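Local coordinates for endoglucanase, glycoside hydrolase family 5 protein (Cytophaga hutchinsonii, PDB 5IHS) that probably hydrolyses internal beta-1,4-glucosidic bonds of cellulose, as a TIM-barrel endoglucanase of glycoside hydrolase family 5, at residues W198-T203 / Q228-E233; H220-T225 / G250-S255; A243-E248 / K276-N281. All blocks are in the same frame, centred on the assembly; numbering follows the deposited sequence.

Contact 1: W198-T203 / Q228-E233; sequences WSQLVT and QELRNE
E233 reaches across to T203 and makes both polar bonds of this contact with one carboxylate oxygen, OE2. T203 N donates to E233 OE2 over 2.9 Å, and T203 OG1 donates to E233 OE2 over 2.6 Å. The amide comes to the anti side of the oxygen and the hydroxyl to the syn side. Both reach it from the same face of the carboxylate, tilted out of its plane. The bend of the E233 chain at chi2 (78°) swings the carboxylate toward T203. The two donors would probably favour a charged carboxylate.

Van der Waals contacts lie alongside. E233 CG rests on Q200 O at 3.4 Å and makes an apolar contact with V202 CG2 at 3.9 Å. L230 crosses Q200 at about a right angle, with L230 CD1 3.9 Å from Q200 CB. The Q200 amide leads elsewhere, and its OE1 bonds to Q197. L230 also touches L219 and F221 of strand 215-221 and W268 of helix 262-274.

The arrangement belongs to the outer layer of a TIM barrel, where helix 228-239 packs against Q200, V202, T203 and the inverse gamma turn centred on L201.

Contact 2: H220-T225 / G250-S255; sequences HFYPGT and GTCDAS
Y222 lies against the backbone of G250-S255 along most of its length. At its root, Y222 CB is 3.4 Å from A254 CA and also near A254 CB and C252 O. The first torsion (chi1 -81°) places CG anti to the carbonyl carbon and turns the ring over the 250-255 loop. Y222 CG still rests on A254 CA. Further out, Y222 CD2 meets D253 O at 3.4 Å. Next along the same edge, Y222 CE2 lies 3.5 Å from G250 CA. The ring spreads over the backbone of G250, whose N sits 3.6 Å above the centre of one face of Y222. C252 O stands at the ring edge, in its plane. At the tip, Y222 OH forms a hydrogen bond with E248 OE2.

Two backbone hydrogen bonds and one from backbone to side chain tie the segments together. G250 N donates to F221 O at 3.1 Å. G224 N donates to C252 O at 2.9 Å. A254 N donates to T225 OG1 at 2.9 Å. P223 CG packs beside T251, 3.6 Å from T251 C. The same proline touches W268 of helix 262-274.

Within the second segment, D253 OD1 accepts from S255 N in an Asx turn and from S255 OG. D253 OD2 bonds to N259.

The contact joins the loops that follow strands 215-221 and 244-249. They leave the C-terminal ends of the sixth and seventh strands of the barrel, the rim where TIM-barrel enzymes carry their active site.

Contact 3: A243-E248 / K276-N281; sequences ALFVTE and KISYCN
Strands 244-248 and 279-281 run parallel at 12° and 4.7 Å between axes, with V246 and Y279 paired in register. V246 turns both its N and its O to the other strand, as parallel pairing requires: V246 N donates to S278 O at 2.9 Å, and C280 N donates to V246 O at 3.0 Å. One step earlier along the chains a water bridges the backbones. It donates to L244 O at 2.7 Å and accepts from S278 N at 2.8 Å.

F245 and S278 meet on one side of the backbones. S278 CB lies over a face of the F245 ring, 3.7 Å from the ring centroid and 16° off its normal. This is a CH-pi contact, offset toward the rim. F245 swings its ring across to S278 with CG anti to the backbone N (chi1 -164°). S278 OG turns to another partner, L52 N. V246 meets I277 and Y279 on the other side. The V246 and I277 side chains meet at a slant, CG2 to CG2 at 3.9 Å, and V246 CB meets Y279 CB at 4.0 Å. From there the Y279 ring leads away, and its OH bonds to D319 and R53. The E248 side chain starts away from the other strand; R85 forms a salt bridge with its OE1, and Y222 holds OE2.

The pair belongs to the beta-alpha-beta unit whose helix is 262-274. L272 of that helix packs on V246, I277 and Y279. F245 touches I121 of strand 119-125. Strand 215-221 bonds to strand 244-249 on its other edge, while Y279 bonds through its backbone to L52 and G54 at strand 53-57, where the barrel closes.

Overall arrangement
The three contacts run from the outer helices to the barrel strands, with centres 13 to 14 Å apart. Strand 215-221 joins contacts 1 and 2: S199 O lies 2.9 Å from H220 N, a probable hydrogen bond. Contacts 1 and 3 meet more lightly, V202 CG1 being 3.9 Å from L244 CD2. Contacts 2 and 3 share neighbouring strands and two probable hydrogen bonds, Y222 OH to E248 OE2 (2.7 Å) and H220 NE2 to T247 OG1 (2.8 Å). In family 5 the catalytic glutamates end strands four and seven, consistent with E160 and E248. Contact 3 would then supply one of them, and contact 2 would line the site through Y222 and H220.

Contact 1: W198-T203 / Q228-E233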
ATOM      1  N   TRP A 198       5.796   8.157 -10.860  1.00  7.50           N
ATOM      2  CA  TRP A 198       4.831   8.012  -9.771  1.00  7.79           C
ATOM      3  C   TRP A 198       4.189   6.629  -9.780  1.00  7.04           C
ATOM      4  O   TRP A 198       2.986   6.466  -9.558  1.00  7.34           O
ATOM      5  CB  TRP A 198       3.801   9.149  -9.758  1.00  9.27           C
ATOM      6  CG  TRP A 198       4.479  10.480  -9.711  1.00 13.00           C
ATOM      7  CD1 TRP A 198       4.961  11.131  -8.602  1.00 15.10           C
ATOM      8  CD2 TRP A 198       4.792  11.308 -10.824  1.00 15.65           C
ATOM      9  NE1 TRP A 198       5.536  12.322  -8.965  1.00 16.97           N
ATOM     10  CE2 TRP A 198       5.445  12.454 -10.324  1.00 16.71           C
ATOM     11  CE3 TRP A 198       4.576  11.202 -12.196  1.00 17.24           C
ATOM     12  CZ2 TRP A 198       5.888  13.482 -11.150  1.00 18.82           C
ATOM     13  CZ3 TRP A 198       5.015  12.222 -13.013  1.00 19.31           C
ATOM     14  CH2 TRP A 198       5.657  13.352 -12.486  1.00 19.79           C
ATOM     15  N   SER A 199       5.024   5.613  -9.992  1.00  6.30           N
ATOM     16  CA  SER A 199       4.579   4.222  -9.993  1.00  6.47           C
ATOM     17  C   SER A 199       3.490   3.971 -11.035  1.00  6.48           C
ATOM     18  O   SER A 199       2.487   3.301 -10.794  1.00  7.17           O
ATOM     19  CB  SER A 199       4.206   3.734  -8.590  1.00  6.55           C
ATOM     20  OG  SER A 199       5.416   3.602  -7.856  1.00  7.07           O
ATOM     21  N   GLN A 200       3.740   4.459 -12.250  1.00  6.65           N
ATOM     22  CA  GLN A 200       2.894   4.186 -13.406  1.00  7.25           C
ATOM     23  C   GLN A 200       3.502   3.212 -14.399  1.00  7.48           C
ATOM     24  O   GLN A 200       2.774   2.407 -14.985  1.00  7.93           O
ATOM     25  CB  GLN A 200       2.534   5.481 -14.143  1.00  7.48           C
ATOM     26  CG  GLN A 200       1.644   6.364 -13.318  1.00  7.69           C
ATOM     27  CD  GLN A 200       1.503   7.761 -13.874  1.00  9.03           C
ATOM     28  OE1 GLN A 200       1.673   7.993 -15.072  1.00 10.12           O
ATOM     29  NE2 GLN A 200       1.193   8.703 -13.002  1.00  9.21           N
ATOM     30  N   LEU A 201       4.814   3.280 -14.626  1.00  7.45           N
ATOM     31  CA  LEU A 201       5.431   2.631 -15.785  1.00  7.71           C
ATOM     32  C   LEU A 201       5.877   1.202 -15.455  1.00  7.70           C
ATOM     33  O   LEU A 201       7.051   0.821 -15.525  1.00  8.16           O
ATOM     34  CB  LEU A 201       6.540   3.506 -16.361  1.00  8.12           C
ATOM     35  CG  LEU A 201       6.030   4.868 -16.870  1.00  9.60           C
ATOM     36  CD1 LEU A 201       7.184   5.703 -17.402  1.00 10.30           C
ATOM     37  CD2 LEU A 201       4.937   4.750 -17.917  1.00 12.26           C
ATOM     38  N   VAL A 202       4.871   0.387 -15.128  1.00  7.68           N
ATOM     39  CA  VAL A 202       5.097  -0.994 -14.731  1.00  7.24           C
ATOM     40  C   VAL A 202       5.676  -1.826 -15.866  1.00  7.48           C
ATOM     41  O   VAL A 202       6.339  -2.832 -15.606  1.00  8.12           O
ATOM     42  CB  VAL A 202       3.820  -1.602 -14.116  1.00  7.56           C
ATOM     43  CG1 VAL A 202       3.569  -0.988 -12.749  1.00  7.61           C
ATOM     44  CG2 VAL A 202       2.595  -1.401 -15.011  1.00  7.65           C
ATOM     45  N   THR A 203       5.450  -1.451 -17.128  1.00  7.32           N
ATOM     46  CA  THR A 203       6.038  -2.237 -18.217  1.00  8.05           C
ATOM     47  C   THR A 203       7.564  -2.187 -18.213  1.00  8.08           C
ATOM     48  O   THR A 203       8.207  -3.115 -18.716  1.00  9.23           O
ATOM     49  CB  THR A 203       5.534  -1.801 -19.590  1.00  9.70           C
ATOM     50  OG1 THR A 203       5.821  -0.411 -19.801  1.00 11.14           O
ATOM     51  CG2 THR A 203       4.055  -2.081 -19.752  1.00 10.41           C
ATOM     52  N   GLN A 228      -8.241   4.521 -19.268  1.00 10.17           N
ATOM     53  CA  GLN A 228      -7.957   3.253 -19.934  1.00 10.80           C
ATOM     54  C   GLN A 228      -6.493   3.126 -20.347  1.00 10.16           C
ATOM     55  O   GLN A 228      -5.962   2.015 -20.372  1.00 10.35           O
ATOM     56  CB  GLN A 228      -8.874   3.072 -21.141  1.00 12.32           C
ATOM     57  CG  GLN A 228      -8.742   1.721 -21.807  1.00 13.37           C
ATOM     58  CD  GLN A 228      -9.140   0.588 -20.886  1.00 14.55           C
ATOM     59  OE1 GLN A 228     -10.123   0.689 -20.146  1.00 15.23           O
ATOM     60  NE2 GLN A 228      -8.377  -0.497 -20.919  1.00 15.59           N
ATOM     61  N   GLU A 229      -5.820   4.234 -20.667  1.00 10.66           N
ATOM     62  CA  GLU A 229      -4.421   4.140 -21.078  1.00 10.64           C
ATOM     63  C   GLU A 229      -3.549   3.519 -19.986  1.00  9.39           C
ATOM     64  O   GLU A 229      -2.627   2.746 -20.282  1.00  9.84           O
ATOM     65  CB  GLU A 229      -3.895   5.512 -21.495  1.00 12.96           C
ATOM     66  CG  GLU A 229      -3.571   6.470 -20.369  1.00 17.83           C
ATOM     67  CD  GLU A 229      -4.763   6.917 -19.533  1.00 20.80           C
ATOM     68  OE1 GLU A 229      -5.932   6.799 -19.970  1.00 22.74           O
ATOM     69  OE2 GLU A 229      -4.512   7.419 -18.425  1.00 20.87           O
ATOM     70  N   LEU A 230      -3.812   3.843 -18.719  1.00  8.79           N
ATOM     71  CA  LEU A 230      -3.020   3.248 -17.647  1.00  8.31           C
ATOM     72  C   LEU A 230      -3.455   1.810 -17.350  1.00  8.43           C
ATOM     73  O   LEU A 230      -2.610   0.981 -16.986  1.00  8.52           O
ATOM     74  CB  LEU A 230      -3.024   4.147 -16.401  1.00  8.18           C
ATOM     75  CG  LEU A 230      -2.040   3.743 -15.297  1.00  8.25           C
ATOM     76  CD1 LEU A 230      -0.590   3.792 -15.762  1.00  9.02           C
ATOM     77  CD2 LEU A 230      -2.215   4.642 -14.069  1.00  8.14           C
ATOM     78  N   ARG A 231      -4.744   1.480 -17.520  1.00  8.61           N
ATOM     79  CA  ARG A 231      -5.141   0.077 -17.466  1.00  8.96           C
ATOM     80  C   ARG A 231      -4.443  -0.724 -18.556  1.00  9.13           C
ATOM     81  O   ARG A 231      -4.038  -1.868 -18.330  1.00  9.83           O
ATOM     82  CB  ARG A 231      -6.658  -0.069 -17.568  1.00  9.25           C
ATOM     83  CG  ARG A 231      -7.397   0.399 -16.324  1.00 10.11           C
ATOM     84  CD  ARG A 231      -8.883   0.026 -16.353  1.00 10.71           C
ATOM     85  NE  ARG A 231      -9.666   0.845 -17.273  1.00 10.59           N
ATOM     86  CZ  ARG A 231     -10.171   2.041 -16.991  1.00 10.28           C
ATOM     87  NH1 ARG A 231      -9.975   2.600 -15.805  1.00 11.09           N
ATOM     88  NH2 ARG A 231     -10.888   2.686 -17.904  1.00 11.08           N
ATOM     89  N   ASN A 232      -4.259  -0.131 -19.740  1.00  9.02           N
ATOM     90  CA  ASN A 232      -3.561  -0.833 -20.811  1.00  9.58           C
ATOM     91  C   ASN A 232      -2.095  -1.062 -20.463  1.00  9.43           C
ATOM     92  O   ASN A 232      -1.539  -2.129 -20.762  1.00  9.56           O
ATOM     93  CB  ASN A 232      -3.667  -0.050 -22.122  1.00 11.45           C
ATOM     94  CG  ASN A 232      -5.053  -0.068 -22.712  1.00 13.90           C
ATOM     95  OD1 ASN A 232      -5.883  -0.900 -22.356  1.00 14.73           O
ATOM     96  ND2 ASN A 232      -5.311   0.858 -23.630  1.00 15.16           N
ATOM     97  N   GLU A 233      -1.450  -0.069 -19.838  1.00  8.97           N
ATOM     98  CA  GLU A 233      -0.084  -0.242 -19.348  1.00  8.69           C
ATOM     99  C   GLU A 233      -0.015  -1.401 -18.360  1.00  8.39           C
ATOM    100  O   GLU A 233       0.876  -2.257 -18.440  1.00  8.35           O
ATOM    101  CB  GLU A 233       0.370   1.074 -18.699  1.00  9.51           C
ATOM    102  CG  GLU A 233       1.704   1.057 -17.947  1.00  9.89           C
ATOM    103  CD  GLU A 233       2.919   1.103 -18.846  1.00 10.66           C
ATOM    104  OE1 GLU A 233       2.767   1.444 -20.044  1.00 13.62           O
ATOM    105  OE2 GLU A 233       4.025   0.803 -18.342  1.00 10.78           O
TER

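Contact 2: H220-T225 / G250-S255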
ATOM      1  N   HIS A 220       0.136   2.939  -9.145  1.00  5.64           N
ATOM      2  CA  HIS A 220      -0.685   3.967  -8.510  1.00  5.90           C
ATOM      3  C   HIS A 220      -1.521   4.676  -9.561  1.00  6.36           C
ATOM      4  O   HIS A 220      -0.994   5.084 -10.602  1.00  7.42           O
ATOM      5  CB  HIS A 220       0.173   5.017  -7.816  1.00  6.22           C
ATOM      6  CG  HIS A 220       0.802   4.525  -6.557  1.00  5.94           C
ATOM      7  ND1 HIS A 220       1.591   5.319  -5.757  1.00  6.33           N
ATOM      8  CD2 HIS A 220       0.741   3.317  -5.948  1.00  5.95           C
ATOM      9  CE1 HIS A 220       1.990   4.620  -4.706  1.00  6.93           C
ATOM     10  NE2 HIS A 220       1.479   3.408  -4.801  1.00  6.63           N
ATOM     11  N   PHE A 221      -2.811   4.865  -9.284  1.00  6.23           N
ATOM     12  CA  PHE A 221      -3.686   5.564 -10.215  1.00  6.56           C
ATOM     13  C   PHE A 221      -4.611   6.509  -9.465  1.00  6.74           C
ATOM     14  O   PHE A 221      -4.996   6.264  -8.316  1.00  6.82           O
ATOM     15  CB  PHE A 221      -4.496   4.587 -11.095  1.00  7.43           C
ATOM     16  CG  PHE A 221      -5.573   3.846 -10.358  1.00  7.71           C
ATOM     17  CD1 PHE A 221      -6.839   4.396 -10.199  1.00  7.91           C
ATOM     18  CD2 PHE A 221      -5.326   2.601  -9.800  1.00  8.58           C
ATOM     19  CE1 PHE A 221      -7.829   3.728  -9.492  1.00  9.40           C
ATOM     20  CE2 PHE A 221      -6.323   1.931  -9.102  1.00  9.35           C
ATOM     21  CZ  PHE A 221      -7.562   2.498  -8.944  1.00  9.83           C
ATOM     22  N   TYR A 222      -4.996   7.566 -10.180  1.00  7.04           N
ATOM     23  CA  TYR A 222      -5.924   8.585  -9.698  1.00  7.45           C
ATOM     24  C   TYR A 222      -6.907   8.774 -10.845  1.00  7.93           C
ATOM     25  O   TYR A 222      -6.519   9.341 -11.885  1.00  8.46           O
ATOM     26  CB  TYR A 222      -5.211   9.881  -9.296  1.00  8.86           C
ATOM     27  CG  TYR A 222      -4.620   9.765  -7.879  1.00 10.90           C
ATOM     28  CD1 TYR A 222      -3.446   9.074  -7.629  1.00 11.87           C
ATOM     29  CD2 TYR A 222      -5.296  10.313  -6.779  1.00 11.66           C
ATOM     30  CE1 TYR A 222      -2.964   8.913  -6.326  1.00 10.93           C
ATOM     31  CE2 TYR A 222      -4.817  10.161  -5.488  1.00 12.35           C
ATOM     32  CZ  TYR A 222      -3.652   9.468  -5.266  1.00 12.61           C
ATOM     33  OH  TYR A 222      -3.211   9.351  -3.968  1.00 14.47           O
ATOM     34  N   PRO A 223      -8.147   8.281 -10.724  1.00  7.91           N
ATOM     35  CA  PRO A 223      -9.028   8.109 -11.901  1.00  8.51           C
ATOM     36  C   PRO A 223      -9.543   9.394 -12.521  1.00  8.78           C
ATOM     37  O   PRO A 223     -10.077   9.345 -13.638  1.00 10.07           O
ATOM     38  CB  PRO A 223     -10.189   7.276 -11.339  1.00  9.33           C
ATOM     39  CG  PRO A 223     -10.201   7.625  -9.886  1.00 10.16           C
ATOM     40  CD  PRO A 223      -8.767   7.779  -9.493  1.00  8.61           C
ATOM     41  N   GLY A 224      -9.420  10.536 -11.850  1.00  8.73           N
ATOM     42  CA  GLY A 224      -9.687  11.796 -12.524  1.00  9.64           C
ATOM     43  C   GLY A 224      -8.668  12.121 -13.593  1.00 10.61           C
ATOM     44  O   GLY A 224      -8.944  12.929 -14.486  1.00 12.42           O
ATOM     45  N   THR A 225      -7.504  11.490 -13.522  1.00  9.81           N
ATOM     46  CA  THR A 225      -6.391  11.681 -14.439  1.00 10.18           C
ATOM     47  C   THR A 225      -6.086  10.446 -15.270  1.00 10.42           C
ATOM     48  O   THR A 225      -5.809  10.557 -16.467  1.00 12.45           O
ATOM     49  CB  THR A 225      -5.138  12.063 -13.637  1.00 10.94           C
ATOM     50  OG1 THR A 225      -5.422  13.201 -12.811  1.00 11.65           O
ATOM     51  CG2 THR A 225      -3.956  12.365 -14.562  1.00 12.40           C
ATOM     52  N   GLY A 250      -6.444   6.891  -5.682  1.00  6.83           N
ATOM     53  CA  GLY A 250      -7.445   7.849  -5.281  1.00  7.37           C
ATOM     54  C   GLY A 250      -8.763   7.661  -6.018  1.00  7.50           C
ATOM     55  O   GLY A 250      -8.933   6.771  -6.844  1.00  7.67           O
ATOM     56  N   THR A 251      -9.701   8.553  -5.707  1.00  7.64           N
ATOM     57  CA  THR A 251     -10.983   8.623  -6.405  1.00  7.78           C
ATOM     58  C   THR A 251     -11.099   9.879  -7.267  1.00  8.45           C
ATOM     59  O   THR A 251     -12.170  10.138  -7.831  1.00  9.40           O
ATOM     60  CB  THR A 251     -12.127   8.617  -5.397  1.00  8.44           C
ATOM     61  OG1 THR A 251     -11.974   9.764  -4.553  1.00  8.83           O
ATOM     62  CG2 THR A 251     -12.144   7.333  -4.568  1.00  8.93           C
ATOM     63  N   CYS A 252     -10.032  10.663  -7.381  1.00  8.13           N
ATOM     64  CA  CYS A 252     -10.102  12.016  -7.914  1.00  8.90           C
ATOM     65  C   CYS A 252      -8.916  12.224  -8.847  1.00  9.25           C
ATOM     66  O   CYS A 252      -8.251  11.275  -9.278  1.00  9.67           O
ATOM     67  CB  CYS A 252     -10.147  13.008  -6.747  1.00 10.80           C
ATOM     68  SG  CYS A 252      -8.778  12.867  -5.614  1.00 13.74           S
ATOM     69  N   ASP A 253      -8.615  13.471  -9.183  1.00 11.04           N
ATOM     70  CA  ASP A 253      -7.438  13.597 -10.028  1.00 13.27           C
ATOM     71  C   ASP A 253      -6.144  13.474  -9.201  1.00 11.03           C
ATOM     72  O   ASP A 253      -6.137  13.400  -7.961  1.00 11.47           O
ATOM     73  CB  ASP A 253      -7.503  14.795 -10.960  1.00 17.76           C
ATOM     74  CG  ASP A 253      -7.474  16.065 -10.236  1.00 21.14           C
ATOM     75  OD1 ASP A 253      -6.778  16.107  -9.208  1.00 23.27           O
ATOM     76  OD2 ASP A 253      -8.138  17.025 -10.699  1.00 22.06           O
ATOM     77  N   ALA A 254      -5.037  13.393  -9.928  1.00 11.06           N
ATOM     78  CA  ALA A 254      -3.762  12.998  -9.347  1.00 11.91           C
ATOM     79  C   ALA A 254      -3.216  14.008  -8.355  1.00 12.93           C
ATOM     80  O   ALA A 254      -2.318  13.661  -7.585  1.00 14.32           O
ATOM     81  CB  ALA A 254      -2.747  12.749 -10.462  1.00 12.83           C
ATOM     82  N   SER A 255      -3.726  15.238  -8.348  1.00 13.92           N
ATOM     83  CA  SER A 255      -3.293  16.206  -7.352  1.00 15.93           C
ATOM     84  C   SER A 255      -3.865  15.927  -5.972  1.00 16.40           C
ATOM     85  O   SER A 255      -3.409  16.540  -5.002  1.00 17.92           O
ATOM     86  CB  SER A 255      -3.731  17.608  -7.767  1.00 17.42           C
ATOM     87  OG  SER A 255      -5.142  17.736  -7.684  1.00 18.36           O
TER

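Contact 3: A243-E248 / K276-N281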
ATOM      1  N   ALA A 243       3.656  -9.437 -11.236  1.00  8.24           N
ATOM      2  CA  ALA A 243       2.508  -9.215 -10.373  1.00  8.39           C
ATOM      3  C   ALA A 243       2.516  -7.777  -9.875  1.00  7.38           C
ATOM      4  O   ALA A 243       3.557  -7.256  -9.454  1.00  8.32           O
ATOM      5  CB  ALA A 243       2.548 -10.172  -9.172  1.00  9.88           C
ATOM      6  N   LEU A 244       1.352  -7.144  -9.916  1.00  6.79           N
ATOM      7  CA  LEU A 244       1.173  -5.754  -9.524  1.00  6.30           C
ATOM      8  C   LEU A 244       0.411  -5.673  -8.207  1.00  6.51           C
ATOM      9  O   LEU A 244      -0.428  -6.527  -7.902  1.00  7.09           O
ATOM     10  CB  LEU A 244       0.361  -5.013 -10.586  1.00  6.95           C
ATOM     11  CG  LEU A 244       0.910  -5.112 -12.013  1.00  7.66           C
ATOM     12  CD1 LEU A 244       0.031  -4.346 -12.976  1.00  8.41           C
ATOM     13  CD2 LEU A 244       2.352  -4.608 -12.085  1.00  8.90           C
ATOM     14  N   PHE A 245       0.673  -4.607  -7.448  1.00  6.66           N
ATOM     15  CA  PHE A 245      -0.062  -4.293  -6.223  1.00  6.32           C
ATOM     16  C   PHE A 245      -0.362  -2.798  -6.254  1.00  5.92           C
ATOM     17  O   PHE A 245       0.560  -1.981  -6.381  1.00  6.13           O
ATOM     18  CB  PHE A 245       0.805  -4.669  -5.009  1.00  7.04           C
ATOM     19  CG  PHE A 245       0.073  -4.771  -3.674  1.00  7.49           C
ATOM     20  CD1 PHE A 245      -0.794  -3.796  -3.200  1.00  7.22           C
ATOM     21  CD2 PHE A 245       0.308  -5.867  -2.854  1.00  8.96           C
ATOM     22  CE1 PHE A 245      -1.421  -3.924  -1.970  1.00  7.73           C
ATOM     23  CE2 PHE A 245      -0.322  -5.991  -1.619  1.00  9.77           C
ATOM     24  CZ  PHE A 245      -1.171  -5.013  -1.185  1.00  8.70           C
ATOM     25  N   VAL A 246      -1.642  -2.434  -6.172  1.00  5.81           N
ATOM     26  CA  VAL A 246      -2.029  -1.029  -6.106  1.00  5.78           C
ATOM     27  C   VAL A 246      -1.921  -0.594  -4.646  1.00  6.06           C
ATOM     28  O   VAL A 246      -2.890  -0.635  -3.877  1.00  6.49           O
ATOM     29  CB  VAL A 246      -3.415  -0.784  -6.724  1.00  6.01           C
ATOM     30  CG1 VAL A 246      -3.856   0.658  -6.496  1.00  6.59           C
ATOM     31  CG2 VAL A 246      -3.373  -1.081  -8.215  1.00  6.65           C
ATOM     32  N   THR A 247      -0.720  -0.180  -4.233  1.00  5.70           N
ATOM     33  CA  THR A 247      -0.551   0.220  -2.845  1.00  5.88           C
ATOM     34  C   THR A 247      -1.163   1.576  -2.565  1.00  5.77           C
ATOM     35  O   THR A 247      -1.294   1.938  -1.393  1.00  6.53           O
ATOM     36  CB  THR A 247       0.920   0.207  -2.413  1.00  6.25           C
ATOM     37  OG1 THR A 247       1.629   1.146  -3.214  1.00  6.90           O
ATOM     38  CG2 THR A 247       1.545  -1.192  -2.537  1.00  7.50           C
ATOM     39  N   GLU A 248      -1.539   2.322  -3.605  1.00  5.67           N
ATOM     40  CA  GLU A 248      -2.185   3.612  -3.424  1.00  5.81           C
ATOM     41  C   GLU A 248      -3.026   3.930  -4.650  1.00  5.68           C
ATOM     42  O   GLU A 248      -2.535   3.853  -5.789  1.00  6.48           O
ATOM     43  CB  GLU A 248      -1.132   4.709  -3.234  1.00  6.83           C
ATOM     44  CG  GLU A 248      -1.691   6.004  -2.725  1.00  7.69           C
ATOM     45  CD  GLU A 248      -0.642   7.105  -2.696  1.00  8.12           C
ATOM     46  OE1 GLU A 248       0.405   6.923  -2.021  1.00  8.16           O
ATOM     47  OE2 GLU A 248      -0.879   8.142  -3.362  1.00  9.71           O
ATOM     48  N   LYS A 276      -7.452  -9.880  -9.800  1.00  7.81           N
ATOM     49  CA  LYS A 276      -7.145 -10.165  -8.402  1.00  8.26           C
ATOM     50  C   LYS A 276      -5.972  -9.319  -7.894  1.00  7.86           C
ATOM     51  O   LYS A 276      -5.100  -9.804  -7.162  1.00  8.87           O
ATOM     52  CB  LYS A 276      -6.911 -11.664  -8.181  1.00  9.51           C
ATOM     53  CG  LYS A 276      -8.096 -12.503  -8.629  1.00 12.54           C
ATOM     54  CD  LYS A 276      -7.824 -13.980  -8.507  1.00 16.21           C
ATOM     55  CE  LYS A 276      -9.011 -14.837  -8.956  1.00 19.92           C
ATOM     56  NZ  LYS A 276      -9.813 -14.291 -10.076  1.00 21.88           N
ATOM     57  N   ILE A 277      -5.987  -8.033  -8.240  1.00  7.12           N
ATOM     58  CA  ILE A 277      -4.958  -7.081  -7.822  1.00  6.85           C
ATOM     59  C   ILE A 277      -5.411  -6.387  -6.543  1.00  6.48           C
ATOM     60  O   ILE A 277      -6.508  -5.817  -6.479  1.00  7.27           O
ATOM     61  CB  ILE A 277      -4.669  -6.056  -8.936  1.00  7.29           C
ATOM     62  CG1 ILE A 277      -4.125  -6.772 -10.176  1.00  8.71           C
ATOM     63  CG2 ILE A 277      -3.687  -4.999  -8.436  1.00  7.40           C
ATOM     64  CD1 ILE A 277      -3.991  -5.874 -11.414  1.00  9.16           C
ATOM     65  N   SER A 278      -4.560  -6.432  -5.518  1.00  6.15           N
ATOM     66  CA  SER A 278      -4.870  -5.804  -4.244  1.00  6.09           C
ATOM     67  C   SER A 278      -4.804  -4.281  -4.362  1.00  6.11           C
ATOM     68  O   SER A 278      -4.047  -3.731  -5.173  1.00  6.27           O
ATOM     69  CB  SER A 278      -3.860  -6.269  -3.196  1.00  6.40           C
ATOM     70  OG  SER A 278      -3.976  -7.658  -2.901  1.00  7.06           O
ATOM     71  N   TYR A 279      -5.580  -3.598  -3.511  1.00  6.12           N
ATOM     72  CA  TYR A 279      -5.667  -2.145  -3.608  1.00  5.94           C
ATOM     73  C   TYR A 279      -5.911  -1.457  -2.267  1.00  6.13           C
ATOM     74  O   TYR A 279      -6.648  -1.960  -1.418  1.00  7.13           O
ATOM     75  CB  TYR A 279      -6.700  -1.720  -4.660  1.00  6.62           C
ATOM     76  CG  TYR A 279      -8.137  -2.210  -4.577  1.00  6.84           C
ATOM     77  CD1 TYR A 279      -9.061  -1.608  -3.725  1.00  7.28           C
ATOM     78  CD2 TYR A 279      -8.608  -3.185  -5.447  1.00  8.05           C
ATOM     79  CE1 TYR A 279     -10.389  -1.968  -3.724  1.00  7.86           C
ATOM     80  CE2 TYR A 279      -9.953  -3.552  -5.458  1.00  8.26           C
ATOM     81  CZ  TYR A 279     -10.839  -2.930  -4.603  1.00  8.17           C
ATOM     82  OH  TYR A 279     -12.174  -3.309  -4.644  1.00  8.83           O
ATOM     83  N   CYS A 280      -5.243  -0.313  -2.063  0.72  5.91           N
ATOM     84  CA  CYS A 280      -5.409   0.518  -0.867  0.72  5.90           C
ATOM     85  C   CYS A 280      -5.659   1.963  -1.269  0.72  5.88           C
ATOM     86  O   CYS A 280      -4.918   2.513  -2.088  0.72  5.92           O
ATOM     87  CB  CYS A 280      -4.156   0.526   0.017  0.72  7.89           C
ATOM     88  SG  CYS A 280      -3.753  -1.022   0.796  0.72 10.64           S
ATOM     89  N   ASN A 281      -6.666   2.585  -0.662  1.00  5.85           N
ATOM     90  CA  ASN A 281      -7.059   3.951  -0.998  1.00  5.66           C
ATOM     91  C   ASN A 281      -6.313   4.999  -0.180  1.00  5.62           C
ATOM     92  O   ASN A 281      -6.108   4.851   1.030  1.00  6.22           O
ATOM     93  CB  ASN A 281      -8.558   4.130  -0.761  1.00  6.15           C
ATOM     94  CG  ASN A 281      -9.022   5.559  -0.984  1.00  6.26           C
ATOM     95  OD1 ASN A 281      -9.416   6.245  -0.042  1.00  6.92           O
ATOM     96  ND2 ASN A 281      -9.011   5.998  -2.236  1.00  6.64           N
TER
HETATM   97  O   HOH W   1      -1.936  -7.445  -5.871  1.00  9.25           O